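Local atomic coordinates of putative isocitrate dehydrogenase, NAD-dependent (Methylococcus capsulatus, PDB entry 6LKY), a protein that probably acts as an NAD-dependent isocitrate dehydrogenase, oxidising isocitrate with the help of bound magnesium and passing the electrons to NAD. Residues Arg62-Thr70 with Asp255-Ser265; Gly243-Asn251 with Asn276-Met286. The protein carries 1 engineered substitution. One frame throughout, in Å; residues are numbered along the deposited sequence.

Contact 1 (Arg62-Thr70 with Asp255-Ser265); sequences RICFKGPLT and DAALFEAVHGS. With NAD (nicotinamide-adenine-dinucleotide), chain C.
C64 and L258 face each other across the parallel strands 63-66 and 257-261, in the closely packed, buried part of the contact. The small thiol suits the place: SG reaches within 3.7 Å of L258 CD1 and leaves room for the branched leucine opposite. F259 N donates to C64 O at 2.8 Å, and K66 N points almost straight down the C=O bond of F259. On the other face I63 CG2 meets the F259 ring at its edge, while F65 CD1 leans on F259 CB; helix 278-290 packs against both phenylalanines. K66 takes the same face as L258; its chain bends at chi3 (57°), which lays CE against L258 CD2, and again at chi4 (71°), which brings NZ 2.6 Å from E260 OE1 in a salt bridge that meets the anti side of the carboxylate. R85 holds E260 OE2 and N81 accepts from K66 NZ, so both ends of the bridge have second partners beside the nicotinamide.

The two strands are neighbours inside the mixed sheet of the isocitrate/isopropylmalate dehydrogenase fold, and NAD lies past their C-terminal ends. There the strands part: a water joins K66 O to A261 N, and the rigid P68 presses CB within 3.3 Å of G264 C. G264 N bonds to NAD O2A at 2.8 Å; a CB on this residue would strike the nicotinamide ribose. T70 OG1 and S265 OG share a hydrogen bond of 2.7 Å, and the H263 ring lies between A261 CB on one face and the adenine N7A on the other.

The opposite end is looser and reaches solvent. D255 O lies in the guanidinium plane of R62 and takes a nearly straight (175°) bond of 2.6 Å from NE, which comes from above the D255 carbonyl plane, yet OD2 of the exposed D255 stays 4.4 Å from R62 NH2, close enough for charge attraction alone.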
loop_
_atom_site.group_PDB
_atom_site.type_symbol
_atom_site.label_atom_id
_atom_site.label_comp_id
_atom_site.label_asym_id
_atom_site.label_seq_id
_atom_site.Cartn_x
_atom_site.Cartn_y
_atom_site.Cartn_z
ATOM N N ARG A 62 -9.109 20.818 -24.141
ATOM C CA ARG A 62 -8.908 21.001 -22.701
ATOM C C ARG A 62 -9.621 19.925 -21.884
ATOM O O ARG A 62 -9.478 19.923 -20.659
ATOM C CB ARG A 62 -9.364 22.376 -22.171
ATOM C CG ARG A 62 -8.738 23.607 -22.839
ATOM C CD ARG A 62 -7.274 23.422 -23.266
ATOM N NE ARG A 62 -6.295 23.442 -22.170
ATOM C CZ ARG A 62 -4.973 23.474 -22.348
ATOM N NH1 ARG A 62 -4.465 23.514 -23.572
ATOM N NH2 ARG A 62 -4.151 23.487 -21.308
ATOM N N ILE A 63 -10.394 19.033 -22.503
ATOM C CA ILE A 63 -11.103 17.966 -21.803
ATOM C C ILE A 63 -10.861 16.657 -22.542
ATOM O O ILE A 63 -10.928 16.604 -23.776
ATOM C CB ILE A 63 -12.617 18.245 -21.688
ATOM C CG1 ILE A 63 -12.872 19.650 -21.138
ATOM C CG2 ILE A 63 -13.288 17.208 -20.802
ATOM C CD1 ILE A 63 -12.480 19.808 -19.677
ATOM N N CYS A 64 -10.593 15.595 -21.785
ATOM C CA CYS A 64 -10.258 14.304 -22.363
ATOM C C CYS A 64 -10.914 13.196 -21.555
ATOM O O CYS A 64 -10.955 13.246 -20.324
ATOM C CB CYS A 64 -8.735 14.104 -22.437
ATOM S SG CYS A 64 -8.215 12.541 -23.175
ATOM N N PHE A 65 -11.462 12.223 -22.269
ATOM C CA PHE A 65 -12.079 11.022 -21.718
ATOM C C PHE A 65 -11.221 9.853 -22.193
ATOM O O PHE A 65 -11.138 9.598 -23.400
ATOM C CB PHE A 65 -13.517 10.914 -22.213
ATOM C CG PHE A 65 -14.378 9.996 -21.413
ATOM C CD1 PHE A 65 -14.394 10.059 -20.030
ATOM C CD2 PHE A 65 -15.211 9.091 -22.052
ATOM C CE1 PHE A 65 -15.217 9.210 -19.302
ATOM C CE2 PHE A 65 -16.023 8.237 -21.326
ATOM C CZ PHE A 65 -16.031 8.296 -19.958
ATOM N N LYS A 66 -10.563 9.159 -21.262
ATOM C CA LYS A 66 -9.461 8.263 -21.608
ATOM C C LYS A 66 -9.686 6.878 -21.019
ATOM O O LYS A 66 -9.800 6.727 -19.801
ATOM C CB LYS A 66 -8.118 8.831 -21.127
ATOM C CG LYS A 66 -6.911 8.026 -21.611
ATOM C CD LYS A 66 -5.651 8.270 -20.757
ATOM C CE LYS A 66 -5.881 7.959 -19.288
ATOM N NZ LYS A 66 -6.032 6.503 -18.967
ATOM N N GLY A 67 -9.767 5.871 -21.881
ATOM C CA GLY A 67 -9.772 4.497 -21.434
ATOM C C GLY A 67 -8.402 4.105 -20.903
ATOM O O GLY A 67 -7.431 4.856 -21.032
ATOM N N PRO A 68 -8.298 2.928 -20.290
ATOM C CA PRO A 68 -7.013 2.509 -19.708
ATOM C C PRO A 68 -5.958 2.310 -20.782
ATOM O O PRO A 68 -6.246 1.818 -21.875
ATOM C CB PRO A 68 -7.350 1.185 -19.019
ATOM C CG PRO A 68 -8.556 0.660 -19.802
ATOM C CD PRO A 68 -9.350 1.915 -20.094
ATOM N N LEU A 69 -4.724 2.695 -20.463
ATOM C CA LEU A 69 -3.611 2.570 -21.392
ATOM C C LEU A 69 -2.591 1.595 -20.825
ATOM O O LEU A 69 -2.179 1.727 -19.668
ATOM C CB LEU A 69 -2.979 3.936 -21.666
ATOM C CG LEU A 69 -3.944 4.909 -22.356
ATOM C CD1 LEU A 69 -3.276 6.251 -22.669
ATOM C CD2 LEU A 69 -4.485 4.276 -23.631
ATOM N N THR A 70 -2.204 0.609 -21.636
ATOM C CA THR A 70 -1.184 -0.362 -21.229
ATOM C C THR A 70 0.188 0.305 -21.112
ATOM O O THR A 70 0.605 1.042 -22.010
ATOM C CB THR A 70 -1.126 -1.499 -22.254
ATOM O OG1 THR A 70 -2.287 -2.326 -22.110
ATOM C CG2 THR A 70 0.160 -2.347 -22.104
ATOM N N ASP A 255 -5.739 24.345 -16.484
ATOM C CA ASP A 255 -6.145 24.618 -17.854
ATOM C C ASP A 255 -6.732 23.417 -18.576
ATOM O O ASP A 255 -7.114 23.547 -19.747
ATOM C CB ASP A 255 -4.944 25.132 -18.660
ATOM C CG ASP A 255 -4.662 26.585 -18.407
ATOM O OD1 ASP A 255 -5.507 27.249 -17.769
ATOM O OD2 ASP A 255 -3.592 27.061 -18.837
ATOM N N ALA A 256 -6.800 22.255 -17.934
ATOM C CA ALA A 256 -7.254 21.065 -18.631
ATOM C C ALA A 256 -7.654 20.027 -17.599
ATOM O O ALA A 256 -7.304 20.129 -16.419
ATOM C CB ALA A 256 -6.182 20.517 -19.586
ATOM N N ALA A 257 -8.391 19.021 -18.063
ATOM C CA ALA A 257 -8.859 17.957 -17.195
ATOM C C ALA A 257 -9.022 16.692 -18.021
ATOM O O ALA A 257 -9.467 16.748 -19.173
ATOM C CB ALA A 257 -10.186 18.322 -16.516
ATOM N N LEU A 258 -8.667 15.557 -17.420
ATOM C CA LEU A 258 -8.719 14.265 -18.092
ATOM C C LEU A 258 -9.347 13.244 -17.154
ATOM O O LEU A 258 -8.874 13.051 -16.028
ATOM C CB LEU A 258 -7.313 13.838 -18.529
ATOM C CG LEU A 258 -7.152 12.503 -19.278
ATOM C CD1 LEU A 258 -5.979 12.582 -20.243
ATOM C CD2 LEU A 258 -6.970 11.331 -18.306
ATOM N N PHE A 259 -10.388 12.563 -17.619
ATOM C CA PHE A 259 -11.178 11.699 -16.753
ATOM C C PHE A 259 -11.002 10.246 -17.170
ATOM O O PHE A 259 -10.917 9.949 -18.366
ATOM C CB PHE A 259 -12.649 12.145 -16.770
ATOM C CG PHE A 259 -12.814 13.562 -16.327
ATOM C CD1 PHE A 259 -12.633 14.603 -17.222
ATOM C CD2 PHE A 259 -13.054 13.857 -14.997
ATOM C CE1 PHE A 259 -12.735 15.913 -16.806
ATOM C CE2 PHE A 259 -13.157 15.167 -14.570
ATOM C CZ PHE A 259 -12.990 16.196 -15.467
ATOM N N GLU A 260 -10.900 9.343 -16.186
ATOM C CA GLU A 260 -10.573 7.964 -16.523
ATOM C C GLU A 260 -11.030 7.024 -15.418
ATOM O O GLU A 260 -11.271 7.435 -14.284
ATOM C CB GLU A 260 -9.060 7.797 -16.733
ATOM C CG GLU A 260 -8.261 8.124 -15.456
ATOM C CD GLU A 260 -6.743 7.933 -15.608
ATOM O OE1 GLU A 260 -6.316 7.117 -16.457
ATOM O OE2 GLU A 260 -5.977 8.598 -14.871
ATOM N N ALA A 261 -11.123 5.740 -15.761
ATOM C CA ALA A 261 -11.204 4.731 -14.717
ATOM C C ALA A 261 -9.862 4.622 -13.982
ATOM O O ALA A 261 -8.798 4.977 -14.501
ATOM C CB ALA A 261 -11.613 3.371 -15.296
ATOM N N VAL A 262 -9.933 4.133 -12.746
ATOM C CA VAL A 262 -8.730 3.886 -11.957
ATOM C C VAL A 262 -8.002 2.634 -12.438
ATOM O O VAL A 262 -6.766 2.547 -12.356
ATOM C CB VAL A 262 -9.130 3.795 -10.471
ATOM C CG1 VAL A 262 -8.082 3.062 -9.658
ATOM C CG2 VAL A 262 -9.429 5.194 -9.915
ATOM N N HIS A 263 -8.741 1.661 -12.963
ATOM C CA HIS A 263 -8.170 0.371 -13.298
ATOM C C HIS A 263 -7.384 0.450 -14.602
ATOM O O HIS A 263 -7.391 1.466 -15.309
ATOM C CB HIS A 263 -9.271 -0.693 -13.376
ATOM C CG HIS A 263 -10.292 -0.449 -14.448
ATOM N ND1 HIS A 263 -9.989 -0.488 -15.796
ATOM C CD2 HIS A 263 -11.622 -0.199 -14.369
ATOM C CE1 HIS A 263 -11.084 -0.247 -16.498
ATOM N NE2 HIS A 263 -12.090 -0.076 -15.657
ATOM N N GLY A 264 -6.709 -0.650 -14.922
ATOM C CA GLY A 264 -5.935 -0.771 -16.135
ATOM C C GLY A 264 -6.663 -1.470 -17.269
ATOM O O GLY A 264 -7.896 -1.551 -17.305
ATOM N N SER A 265 -5.880 -1.945 -18.237
ATOM C CA SER A 265 -6.441 -2.536 -19.447
ATOM C C SER A 265 -6.889 -3.982 -19.260
ATOM O O SER A 265 -7.404 -4.576 -20.214
ATOM C CB SER A 265 -5.431 -2.444 -20.594
ATOM O OG SER A 265 -4.152 -2.920 -20.198
HETATM P PA NAD C . -5.552 -4.086 -14.051
HETATM O O1A NAD C . -5.552 -3.998 -15.558
HETATM O O2A NAD C . -6.326 -2.954 -13.448
HETATM O O5B NAD C . -6.112 -5.519 -13.610
HETATM C C5B NAD C . -6.113 -5.853 -12.224
HETATM C C4B NAD C . -7.226 -6.849 -11.962
HETATM O O4B NAD C . -8.462 -6.107 -11.960
HETATM C C3B NAD C . -7.279 -7.878 -13.084
HETATM O O3B NAD C . -7.543 -9.173 -12.564
HETATM C C2B NAD C . -8.435 -7.394 -13.945
HETATM O O2B NAD C . -9.113 -8.439 -14.660
HETATM C C1B NAD C . -9.324 -6.647 -12.961
HETATM N N9A NAD C . -9.976 -5.633 -13.777
HETATM C C8A NAD C . -9.525 -4.231 -13.697
HETATM N N7A NAD C . -10.602 -3.612 -14.493
HETATM C C5A NAD C . -11.812 -4.148 -13.877
HETATM C C6A NAD C . -12.953 -4.220 -14.876
HETATM N N6A NAD C . -13.449 -2.858 -15.131
HETATM N N1A NAD C . -14.021 -5.025 -14.264
HETATM C C2A NAD C . -13.645 -6.426 -13.989
HETATM N N3A NAD C . -12.206 -6.644 -14.159
HETATM C C4A NAD C . -11.429 -5.570 -13.548
HETATM O O3 NAD C . -4.061 -3.967 -13.468
HETATM P PN NAD C . -2.769 -4.734 -14.009
HETATM O O1N NAD C . -3.052 -6.101 -14.545
HETATM O O2N NAD C . -1.801 -4.761 -12.838
HETATM O O5D NAD C . -2.170 -3.830 -15.196
HETATM C C5D NAD C . -2.573 -4.054 -16.557
HETATM C C4D NAD C . -2.112 -2.886 -17.419
HETATM O O4D NAD C . -2.908 -1.712 -17.180
HETATM C C3D NAD C . -0.656 -2.521 -17.125
HETATM O O3D NAD C . 0.011 -2.372 -18.375
HETATM C C2D NAD C . -0.767 -1.184 -16.416
HETATM O O2D NAD C . 0.334 -0.308 -16.649
HETATM C C1D NAD C . -2.032 -0.583 -17.011
HETATM N N1N NAD C . -2.511 0.499 -16.113
HETATM C C2N NAD C . -3.459 1.409 -16.741
HETATM C C3N NAD C . -3.655 2.544 -15.762
HETATM C C7N NAD C . -4.246 3.807 -16.397
HETATM O O7N NAD C . -5.153 4.471 -15.527
HETATM N N7N NAD C . -4.824 3.525 -17.709
HETATM C C4N NAD C . -4.331 2.125 -14.466
HETATM C C5N NAD C . -3.710 0.876 -13.872
HETATM C C6N NAD C . -2.940 -0.057 -14.810
HETATM O O HOH W 1 -10.079 4.637 -18.154
#

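Contact 2 (Gly243-Asn251 with Asn276-Met286); sequences GLGLTAGAN and NPTAMIMAGAM. With NAD (nicotinamide-adenine-dinucleotide), chain C; ACE (acetyl group), chain D.
Strand 248-251 crosses helix 278-286 at -38° with the axes 7.2 Å apart, a closeness that A248 and A283 permit by meeting methyl to methyl, their CB atoms 3.8 Å apart. A279 is small for the same reason: its CB packs against T247 O, and its N, in the first turn of the helix, donates to G245 O at 2.8 Å from above the carbonyl plane. G245 must lack a side chain, since a CB there would collide with N276 CB. Further along, M286 bends at its last torsion (chi3 76°), and its flexible thioether lays SD beside A248 and CE 3.6 Å from A250 CB.

N276 holds its CG anti to the backbone N (chi1 -166°), which turns OD1 back to accept from T278 N at 2.9 Å, while ND2 is held by D317. L246 CD2 bridges N276 ND2 and T278 CG2. With an alanine here, T278 N would probably be left without its capping acceptor, D317 without its amide partner, and L246 with a gap beside its methyl. The N276 backbone carries a second task, as its O accepts from NAD N6A at 2.9 Å. Beside it, G245 N binds an acetyl group, probably from the crystallisation liquor. The result is a helix packed on its sheet, its asparagine-capped N-terminus forming part of the adenine pocket of the dinucleotide site.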
loop_
_atom_site.group_PDB
_atom_site.type_symbol
_atom_site.label_atom_id
_atom_site.label_comp_id
_atom_site.label_asym_id
_atom_site.label_seq_id
_atom_site.Cartn_x
_atom_site.Cartn_y
_atom_site.Cartn_z
ATOM N N GLY A 243 -14.264 -3.091 -5.756
ATOM C CA GLY A 243 -13.310 -3.452 -6.788
ATOM C C GLY A 243 -12.994 -2.286 -7.710
ATOM O O GLY A 243 -13.657 -1.264 -7.729
ATOM N N LEU A 244 -11.934 -2.513 -8.501
ATOM C CA LEU A 244 -11.473 -1.555 -9.499
ATOM C C LEU A 244 -12.503 -1.320 -10.587
ATOM O O LEU A 244 -12.458 -0.279 -11.253
ATOM C CB LEU A 244 -10.185 -2.063 -10.150
ATOM C CG LEU A 244 -8.906 -2.070 -9.320
ATOM C CD1 LEU A 244 -7.778 -2.684 -10.127
ATOM C CD2 LEU A 244 -8.555 -0.646 -8.903
ATOM N N GLY A 245 -13.405 -2.280 -10.810
ATOM C CA GLY A 245 -14.472 -2.104 -11.778
ATOM C C GLY A 245 -15.409 -0.962 -11.462
ATOM O O GLY A 245 -16.219 -0.596 -12.322
ATOM N N LEU A 246 -15.303 -0.380 -10.260
ATOM C CA LEU A 246 -16.254 0.608 -9.781
ATOM C C LEU A 246 -15.728 2.035 -9.719
ATOM O O LEU A 246 -16.542 2.960 -9.676
ATOM C CB LEU A 246 -16.744 0.215 -8.377
ATOM C CG LEU A 246 -17.367 -1.177 -8.252
ATOM C CD1 LEU A 246 -17.604 -1.548 -6.792
ATOM C CD2 LEU A 246 -18.683 -1.235 -9.021
ATOM N N THR A 247 -14.412 2.254 -9.710
ATOM C CA THR A 247 -13.857 3.507 -9.201
ATOM C C THR A 247 -13.234 4.347 -10.304
ATOM O O THR A 247 -12.549 3.824 -11.187
ATOM C CB THR A 247 -12.800 3.258 -8.114
ATOM O OG1 THR A 247 -11.963 2.158 -8.485
ATOM C CG2 THR A 247 -13.464 2.939 -6.789
ATOM N N ALA A 248 -13.432 5.666 -10.209
ATOM C CA ALA A 248 -13.002 6.602 -11.230
ATOM C C ALA A 248 -12.083 7.667 -10.647
ATOM O O ALA A 248 -12.026 7.879 -9.435
ATOM C CB ALA A 248 -14.203 7.269 -11.909
ATOM N N GLY A 249 -11.348 8.324 -11.539
ATOM C CA GLY A 249 -10.405 9.357 -11.175
ATOM C C GLY A 249 -10.450 10.519 -12.145
ATOM O O GLY A 249 -10.684 10.332 -13.350
ATOM N N ALA A 250 -10.292 11.727 -11.607
ATOM C CA ALA A 250 -10.169 12.954 -12.385
ATOM C C ALA A 250 -8.761 13.516 -12.252
ATOM O O ALA A 250 -8.280 13.709 -11.135
ATOM C CB ALA A 250 -11.177 14.000 -11.913
ATOM N N ASN A 251 -8.105 13.782 -13.380
ATOM C CA ASN A 251 -6.807 14.450 -13.423
ATOM C C ASN A 251 -7.036 15.922 -13.750
ATOM O O ASN A 251 -7.410 16.261 -14.878
ATOM C CB ASN A 251 -5.887 13.806 -14.462
ATOM C CG ASN A 251 -5.703 12.307 -14.247
ATOM O OD1 ASN A 251 -4.762 11.874 -13.577
ATOM N ND2 ASN A 251 -6.582 11.509 -14.838
ATOM N N ASN A 276 -16.538 -4.895 -15.984
ATOM C CA ASN A 276 -17.465 -3.959 -15.364
ATOM C C ASN A 276 -17.271 -2.566 -15.947
ATOM O O ASN A 276 -16.156 -2.034 -15.897
ATOM C CB ASN A 276 -17.257 -3.923 -13.858
ATOM C CG ASN A 276 -18.394 -3.242 -13.131
ATOM O OD1 ASN A 276 -19.122 -2.421 -13.708
ATOM N ND2 ASN A 276 -18.559 -3.580 -11.855
ATOM N N PRO A 277 -18.306 -1.947 -16.513
ATOM C CA PRO A 277 -18.155 -0.606 -17.084
ATOM C C PRO A 277 -18.412 0.515 -16.096
ATOM O O PRO A 277 -18.313 1.687 -16.479
ATOM C CB PRO A 277 -19.215 -0.604 -18.199
ATOM C CG PRO A 277 -20.307 -1.488 -17.655
ATOM C CD PRO A 277 -19.625 -2.538 -16.809
ATOM N N THR A 278 -18.716 0.168 -14.846
ATOM C CA THR A 278 -19.095 1.163 -13.849
ATOM C C THR A 278 -18.029 2.235 -13.690
ATOM O O THR A 278 -18.343 3.429 -13.657
ATOM C CB THR A 278 -19.348 0.473 -12.513
ATOM O OG1 THR A 278 -20.359 -0.528 -12.684
ATOM C CG2 THR A 278 -19.761 1.486 -11.444
ATOM N N ALA A 279 -16.761 1.826 -13.565
ATOM C CA ALA A 279 -15.689 2.796 -13.349
ATOM C C ALA A 279 -15.633 3.816 -14.479
ATOM O O ALA A 279 -15.558 5.028 -14.237
ATOM C CB ALA A 279 -14.348 2.075 -13.202
ATOM N N MET A 280 -15.695 3.345 -15.730
ATOM C CA MET A 280 -15.665 4.272 -16.860
ATOM C C MET A 280 -16.897 5.169 -16.873
ATOM O O MET A 280 -16.804 6.368 -17.173
ATOM C CB MET A 280 -15.558 3.500 -18.174
ATOM C CG MET A 280 -14.980 4.344 -19.299
ATOM S SD MET A 280 -13.212 4.657 -19.036
ATOM C CE MET A 280 -13.123 6.436 -19.288
ATOM N N ILE A 281 -18.057 4.612 -16.518
ATOM C CA ILE A 281 -19.280 5.406 -16.484
ATOM C C ILE A 281 -19.198 6.484 -15.399
ATOM O O ILE A 281 -19.572 7.639 -15.631
ATOM C CB ILE A 281 -20.489 4.462 -16.319
ATOM C CG1 ILE A 281 -20.695 3.673 -17.618
ATOM C CG2 ILE A 281 -21.746 5.227 -16.021
ATOM C CD1 ILE A 281 -21.308 2.295 -17.434
ATOM N N MET A 282 -18.650 6.141 -14.223
ATOM C CA MET A 282 -18.451 7.122 -13.153
ATOM C C MET A 282 -17.430 8.178 -13.554
ATOM O O MET A 282 -17.568 9.352 -13.182
ATOM C CB MET A 282 -18.010 6.433 -11.859
ATOM C CG MET A 282 -19.062 5.548 -11.182
ATOM S SD MET A 282 -20.601 6.431 -10.769
ATOM C CE MET A 282 -20.029 7.423 -9.379
ATOM N N ALA A 283 -16.402 7.787 -14.314
ATOM C CA ALA A 283 -15.490 8.786 -14.863
ATOM C C ALA A 283 -16.247 9.765 -15.748
ATOM O O ALA A 283 -16.008 10.980 -15.698
ATOM C CB ALA A 283 -14.354 8.110 -15.646
ATOM N N GLY A 284 -17.170 9.245 -16.561
ATOM C CA GLY A 284 -18.047 10.115 -17.330
ATOM C C GLY A 284 -18.857 11.056 -16.455
ATOM O O GLY A 284 -19.020 12.231 -16.778
ATOM N N ALA A 285 -19.412 10.540 -15.359
ATOM C CA ALA A 285 -20.138 11.411 -14.431
ATOM C C ALA A 285 -19.246 12.543 -13.925
ATOM O O ALA A 285 -19.646 13.717 -13.922
ATOM C CB ALA A 285 -20.701 10.603 -13.257
ATOM N N MET A 286 -18.025 12.203 -13.486
ATOM C CA MET A 286 -17.113 13.228 -12.975
ATOM C C MET A 286 -16.801 14.253 -14.056
ATOM O O MET A 286 -16.746 15.462 -13.788
ATOM C CB MET A 286 -15.812 12.591 -12.475
ATOM C CG MET A 286 -15.936 11.670 -11.275
ATOM S SD MET A 286 -14.306 11.162 -10.649
ATOM C CE MET A 286 -13.810 12.668 -9.814
HETATM P PA NAD C . -5.552 -4.086 -14.051
HETATM O O1A NAD C . -5.552 -3.998 -15.558
HETATM O O2A NAD C . -6.326 -2.954 -13.448
HETATM O O5B NAD C . -6.112 -5.519 -13.610
HETATM C C5B NAD C . -6.113 -5.853 -12.224
HETATM C C4B NAD C . -7.226 -6.849 -11.962
HETATM O O4B NAD C . -8.462 -6.107 -11.960
HETATM C C3B NAD C . -7.279 -7.878 -13.084
HETATM O O3B NAD C . -7.543 -9.173 -12.564
HETATM C C2B NAD C . -8.435 -7.394 -13.945
HETATM O O2B NAD C . -9.113 -8.439 -14.660
HETATM C C1B NAD C . -9.324 -6.647 -12.961
HETATM N N9A NAD C . -9.976 -5.633 -13.777
HETATM C C8A NAD C . -9.525 -4.231 -13.697
HETATM N N7A NAD C . -10.602 -3.612 -14.493
HETATM C C5A NAD C . -11.812 -4.148 -13.877
HETATM C C6A NAD C . -12.953 -4.220 -14.876
HETATM N N6A NAD C . -13.449 -2.858 -15.131
HETATM N N1A NAD C . -14.021 -5.025 -14.264
HETATM C C2A NAD C . -13.645 -6.426 -13.989
HETATM N N3A NAD C . -12.206 -6.644 -14.159
HETATM C C4A NAD C . -11.429 -5.570 -13.548
HETATM O O3 NAD C . -4.061 -3.967 -13.468
HETATM P PN NAD C . -2.769 -4.734 -14.009
HETATM O O1N NAD C . -3.052 -6.101 -14.545
HETATM O O2N NAD C . -1.801 -4.761 -12.838
HETATM O O5D NAD C . -2.170 -3.830 -15.196
HETATM C C5D NAD C . -2.573 -4.054 -16.557
HETATM C C4D NAD C . -2.112 -2.886 -17.419
HETATM O O4D NAD C . -2.908 -1.712 -17.180
HETATM C C3D NAD C . -0.656 -2.521 -17.125
HETATM O O3D NAD C . 0.011 -2.372 -18.375
HETATM C C2D NAD C . -0.767 -1.184 -16.416
HETATM O O2D NAD C . 0.334 -0.308 -16.649
HETATM C C1D NAD C . -2.032 -0.583 -17.011
HETATM N N1N NAD C . -2.511 0.499 -16.113
HETATM C C2N NAD C . -3.459 1.409 -16.741
HETATM C C3N NAD C . -3.655 2.544 -15.762
HETATM C C7N NAD C . -4.246 3.807 -16.397
HETATM O O7N NAD C . -5.153 4.471 -15.527
HETATM N N7N NAD C . -4.824 3.525 -17.709
HETATM C C4N NAD C . -4.331 2.125 -14.466
HETATM C C5N NAD C . -3.710 0.876 -13.872
HETATM C C6N NAD C . -2.940 -0.057 -14.810
HETATM C C ACE D . -12.189 -6.204 -9.973
HETATM O O ACE D . -12.865 -5.268 -10.408
HETATM C CH3 ACE D . -11.198 -5.995 -8.873
#

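Strand 257-261 is shared ground: in contact 1 it pairs in parallel with 63-66, and along its other edge it runs antiparallel to strand 248-252 of contact 2, L258 O probably bonding to N251 N and E260 O to G249 N, each at 2.9 Å. The centres of the two contacts lie about 10 Å apart. The helix of contact 2 reaches contact 1 as well, F65 CE1 coming 3.4 Å from G284 N, and H263 CD2 packs 3.2 Å from L244 O. NAD spans both: contact 1 surrounds the nicotinamide and a phosphate and lays H263 on the adenine; contact 2 adds the N276 O bond to N6A, and ND2 of N176 of the second subunit also hydrogen-bonds to NAD.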